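Local coordinates for protein spaetzle C-106 (Drosophila melanogaster, PDB 4LXR) that acts as the activated cytokine ligand of the Toll receptor, switching on signalling for embryonic dorsal-ventral polarity and for expression of the antifungal peptide drosomycin, at residues Phe8-Ile13 against Ser97-Ala102; Ile44-Gly49 against Cys68-Thr73. All blocks are in the same frame, centred on the assembly; numbering follows the deposited sequence.

Contact 1 of 2, residues Phe8-Ile13 against Ser97-Ala102; sequences FLCRSI and SCCKCA
Leu9-Ser12 runs almost antiparallel to Cys99-Cys101, the two end-to-end directions 163° apart, and Cys10 CA stays 6.1 Å from Lys100 CA with no direct hydrogen bond between the segments. The contact lies in the middle of a growth-factor-type cystine knot. Three cysteines, Cys10, Cys99 and Cys101, supply most of the buried surface, and each is bonded to a cysteine outside both segments: Cys10 to Cys68, Cys99 to Cys47 and Cys101 to Cys54. The last two disulfides belong to the ring that the Cys10-Cys68 bridge threads. Cys10 SG, turned away from its own carbonyl carbon (chi1 -63°), accordingly lies against the backbone between the two ring cysteines, 3.6 Å from Cys101 N and 3.7 Å from Lys100 C. Its CB meets Cys99 SG at 3.6 Å. On one flank Leu9 packs alongside Cys101, CB to CB at 3.7 Å, while its CD2 branch touches both CB and SG of Cys101. On the other flank Ser12 CB rests on Cys99 CB.

The same segments also reach the dimer partner and the receptor. Cys98 forms the interchain disulfide with Cys98 of the second subunit, Lys100 NZ makes a salt bridge with Glu45 of that subunit, and Ser12 O accepts a hydrogen bond from Arg78 of Toll. A single water links the two backbones where they lack a direct bond: it accepts from Cys10 N at 3.2 Å and donates to Cys99 O at 2.9 Å.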
# COMPACT_ATOMS: atom_id res chain seq x y z
N PHE C 8 -8.37 -23.35 8.55
CA PHE C 8 -7.72 -22.58 7.53
C PHE C 8 -8.33 -22.88 6.17
O PHE C 8 -8.87 -23.96 5.95
CB PHE C 8 -6.23 -22.91 7.54
CG PHE C 8 -5.55 -22.49 8.79
CD1 PHE C 8 -5.21 -21.15 8.98
CD2 PHE C 8 -5.27 -23.40 9.79
CE1 PHE C 8 -4.58 -20.75 10.14
CE2 PHE C 8 -4.65 -23.00 10.96
CZ PHE C 8 -4.30 -21.67 11.13
N LEU C 9 -8.23 -21.91 5.27
CA LEU C 9 -8.82 -22.04 3.93
C LEU C 9 -8.14 -23.09 3.08
O LEU C 9 -8.74 -23.64 2.15
CB LEU C 9 -8.81 -20.69 3.20
CG LEU C 9 -9.99 -19.82 3.63
CD1 LEU C 9 -9.85 -19.33 5.05
CD2 LEU C 9 -10.18 -18.67 2.67
N CYS C 10 -6.90 -23.40 3.42
CA CYS C 10 -6.15 -24.38 2.64
C CYS C 10 -5.58 -25.49 3.49
O CYS C 10 -5.07 -25.25 4.58
CB CYS C 10 -5.04 -23.69 1.85
SG CYS C 10 -5.69 -22.52 0.63
N ARG C 11 -5.66 -26.71 2.98
CA ARG C 11 -5.03 -27.84 3.63
C ARG C 11 -3.53 -27.84 3.38
O ARG C 11 -3.08 -27.68 2.23
CB ARG C 11 -5.62 -29.14 3.10
CG ARG C 11 -7.09 -29.34 3.40
CD ARG C 11 -7.44 -30.76 3.06
NE ARG C 11 -8.85 -31.04 3.32
CZ ARG C 11 -9.33 -32.27 3.45
NH1 ARG C 11 -10.63 -32.45 3.67
NH2 ARG C 11 -8.52 -33.32 3.37
N SER C 12 -2.76 -28.03 4.44
CA SER C 12 -1.32 -28.11 4.35
C SER C 12 -0.75 -29.16 5.31
O SER C 12 -1.36 -29.47 6.35
CB SER C 12 -0.70 -26.76 4.67
OG SER C 12 -0.95 -26.43 6.02
N ILE C 13 0.43 -29.66 4.96
CA ILE C 13 1.18 -30.60 5.78
C ILE C 13 2.45 -29.94 6.29
O ILE C 13 3.29 -29.52 5.50
CB ILE C 13 1.62 -31.81 4.93
CG1 ILE C 13 0.42 -32.40 4.17
CG2 ILE C 13 2.31 -32.86 5.80
CD1 ILE C 13 0.83 -33.37 3.06
N SER C 97 6.84 -22.52 2.73
CA SER C 97 6.72 -21.92 4.06
C SER C 97 5.29 -21.87 4.58
O SER C 97 5.08 -21.80 5.79
CB SER C 97 7.35 -20.53 4.10
OG SER C 97 6.80 -19.71 3.08
N CYS C 98 4.32 -21.88 3.66
CA CYS C 98 2.90 -22.02 3.99
C CYS C 98 2.03 -22.07 2.74
O CYS C 98 2.49 -21.81 1.63
CB CYS C 98 2.41 -20.89 4.92
SG CYS C 98 2.35 -19.25 4.19
N CYS C 99 0.76 -22.41 2.95
CA CYS C 99 -0.23 -22.53 1.89
C CYS C 99 -1.33 -21.53 2.15
O CYS C 99 -1.93 -21.50 3.22
CB CYS C 99 -0.82 -23.94 1.90
SG CYS C 99 -1.82 -24.38 0.46
N LYS C 100 -1.62 -20.67 1.18
CA LYS C 100 -2.59 -19.61 1.43
C LYS C 100 -3.60 -19.53 0.30
O LYS C 100 -3.30 -19.89 -0.84
CB LYS C 100 -1.90 -18.26 1.60
CG LYS C 100 -0.81 -18.25 2.65
CD LYS C 100 -0.52 -16.84 3.19
CE LYS C 100 0.35 -16.03 2.25
NZ LYS C 100 0.52 -14.66 2.78
N CYS C 101 -4.77 -19.01 0.63
CA CYS C 101 -5.83 -18.89 -0.35
C CYS C 101 -5.69 -17.56 -1.07
O CYS C 101 -5.71 -16.51 -0.44
CB CYS C 101 -7.20 -18.99 0.32
SG CYS C 101 -8.56 -18.81 -0.84
N ALA C 102 -5.53 -17.62 -2.38
CA ALA C 102 -5.36 -16.43 -3.20
C ALA C 102 -6.68 -16.03 -3.86
O ALA C 102 -7.37 -16.87 -4.42
CB ALA C 102 -4.29 -16.68 -4.25
O HOH W 1 -4.42 -21.86 4.61

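Contact 2 of 2, residues Ile44-Gly49 against Cys68-Thr73; sequences IEECEG and CKQHYT
Glu45 begins a contact in which Gln70 bridges two antiparallel strands of the cystine-knot fold, 44-47 and 68-73, whose axes run 156° apart and approach to 6.7 Å. The strands belong to different two-stranded sheets, and the carboxamide of Gln70 spans the gap between them. Glu45 O accepts from Gln70 NE2 at 3.0 Å, with the donor in the carbonyl plane; the Glu45 carboxylate turns elsewhere, to Lys100 of the second subunit and to Arg14. The Glu46 backbone passes beside the amide oxygen, CA 3.2 Å from Gln70 OE1 and near the plane of the amide, with CB touching the same atom. CG still grazes OE1, and the carboxylate ends farther from it.

Cys47 N then donates to Gln70 OE1 at 2.9 Å, tilted 25° from the carbonyl plane. Both ends of the amide are thus tied to the backbone of one strand, and NE2 also donates to His71 O at 3.1 Å on its own strand. These three bonds fix which way round the amide sits. In Gln70, CG lies opposite the backbone N and the chain bends at chi2 (67°), which carries the carboxamide across to strand 44-47. Cys47 SG, one of the ring sulfurs of the knot, approaches Lys69 O to 3.4 Å.

Past the strand, Glu48 turns outward to a salt bridge with Arg78 of Toll. The chain comes back at Gly49, where one water donates both to Gly49 O, at 2.6 Å, and to Cys68 O, at 3.3 Å.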
# COMPACT_ATOMS: atom_id res chain seq x y z
N ILE C 44 8.96 -27.33 6.99
CA ILE C 44 8.35 -26.74 5.82
C ILE C 44 6.84 -26.91 5.90
O ILE C 44 6.35 -27.78 6.62
CB ILE C 44 8.86 -27.41 4.54
CG1 ILE C 44 8.37 -28.86 4.46
CG2 ILE C 44 10.37 -27.36 4.49
CD1 ILE C 44 8.88 -29.61 3.25
N GLU C 45 6.11 -26.08 5.17
CA GLU C 45 4.68 -26.27 5.01
C GLU C 45 4.33 -26.30 3.54
O GLU C 45 4.66 -25.37 2.80
CB GLU C 45 3.89 -25.16 5.72
CG GLU C 45 2.37 -25.37 5.65
CD GLU C 45 1.62 -24.39 6.52
OE1 GLU C 45 0.76 -23.64 5.99
OE2 GLU C 45 1.90 -24.38 7.74
N GLU C 46 3.68 -27.38 3.11
CA GLU C 46 3.31 -27.55 1.70
C GLU C 46 1.81 -27.69 1.55
O GLU C 46 1.18 -28.31 2.40
CB GLU C 46 3.95 -28.80 1.11
CG GLU C 46 5.43 -28.68 0.83
CD GLU C 46 5.98 -29.92 0.16
OE1 GLU C 46 5.69 -31.03 0.65
OE2 GLU C 46 6.70 -29.79 -0.86
N CYS C 47 1.26 -27.13 0.48
CA CYS C 47 -0.14 -27.33 0.16
C CYS C 47 -0.42 -28.82 -0.01
O CYS C 47 0.36 -29.53 -0.66
CB CYS C 47 -0.54 -26.56 -1.10
SG CYS C 47 -0.41 -24.74 -0.99
N GLU C 48 -1.52 -29.30 0.57
CA GLU C 48 -1.87 -30.72 0.49
C GLU C 48 -2.19 -31.12 -0.95
O GLU C 48 -1.93 -32.25 -1.36
CB GLU C 48 -3.04 -31.06 1.42
CG GLU C 48 -3.18 -32.55 1.72
CD GLU C 48 -4.42 -32.89 2.53
OE1 GLU C 48 -4.36 -32.85 3.78
OE2 GLU C 48 -5.45 -33.20 1.90
N GLY C 49 -2.73 -30.18 -1.73
CA GLY C 49 -2.96 -30.43 -3.14
C GLY C 49 -2.44 -29.33 -4.06
O GLY C 49 -1.98 -28.29 -3.59
N CYS C 68 -5.84 -22.36 -3.71
CA CYS C 68 -4.77 -22.53 -2.75
C CYS C 68 -3.42 -22.43 -3.47
O CYS C 68 -3.19 -23.08 -4.48
CB CYS C 68 -4.93 -23.85 -2.00
SG CYS C 68 -6.34 -23.82 -0.82
N LYS C 69 -2.53 -21.59 -2.94
CA LYS C 69 -1.22 -21.38 -3.54
C LYS C 69 -0.10 -21.67 -2.56
O LYS C 69 -0.20 -21.39 -1.37
CB LYS C 69 -1.09 -19.94 -4.04
CG LYS C 69 -2.10 -19.58 -5.09
CD LYS C 69 -1.97 -20.47 -6.31
CE LYS C 69 -1.66 -19.64 -7.54
NZ LYS C 69 -2.63 -18.51 -7.62
N GLN C 70 0.98 -22.24 -3.09
CA GLN C 70 2.16 -22.53 -2.30
C GLN C 70 3.00 -21.27 -2.13
O GLN C 70 3.30 -20.59 -3.10
CB GLN C 70 2.99 -23.61 -3.00
CG GLN C 70 4.26 -23.98 -2.25
CD GLN C 70 3.96 -24.67 -0.94
OE1 GLN C 70 3.34 -25.74 -0.92
NE2 GLN C 70 4.39 -24.07 0.16
N HIS C 71 3.37 -20.95 -0.89
CA HIS C 71 4.30 -19.85 -0.66
C HIS C 71 5.68 -20.30 -0.21
O HIS C 71 5.83 -21.37 0.41
CB HIS C 71 3.75 -18.85 0.34
CG HIS C 71 2.90 -17.80 -0.29
ND1 HIS C 71 2.96 -16.47 0.07
CD2 HIS C 71 1.96 -17.89 -1.26
CE1 HIS C 71 2.09 -15.79 -0.66
NE2 HIS C 71 1.47 -16.63 -1.47
N TYR C 72 6.66 -19.46 -0.51
CA TYR C 72 8.06 -19.81 -0.29
C TYR C 72 8.82 -18.75 0.49
O TYR C 72 8.49 -17.56 0.48
CB TYR C 72 8.75 -20.04 -1.64
CG TYR C 72 8.17 -21.16 -2.47
CD1 TYR C 72 8.61 -22.47 -2.31
CD2 TYR C 72 7.19 -20.92 -3.43
CE1 TYR C 72 8.09 -23.50 -3.07
CE2 TYR C 72 6.66 -21.95 -4.19
CZ TYR C 72 7.12 -23.24 -4.01
OH TYR C 72 6.60 -24.27 -4.76
N THR C 73 9.85 -19.20 1.19
CA THR C 73 10.84 -18.33 1.80
C THR C 73 12.17 -18.61 1.10
O THR C 73 12.47 -19.77 0.80
CB THR C 73 10.93 -18.59 3.32
OG1 THR C 73 9.71 -18.19 3.95
CG2 THR C 73 12.09 -17.82 3.93
O HOH W 2 -3.54 -26.28 -4.01

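Contact 1 sits at the centre of the chain and is mostly buried; contact 2 lies nearer the surface, nested within the loop that contact 1 closes. Between them they draw on the same two small sheets, strands 12-16 with 43-47 and strands 67-73 with 95-102, and each pairs a segment from one with a segment from the other. The chemistry differs accordingly: sulfur and aliphatic carbon packing in 8-13 against 97-102, amide-to-backbone hydrogen bonding in 44-49 against 68-73. Two disulfides sew the contacts together, Cys99-Cys47 and Cys10-Cys68, each with a 2.1 Å SG-SG bond. Both contacts also reach the second subunit.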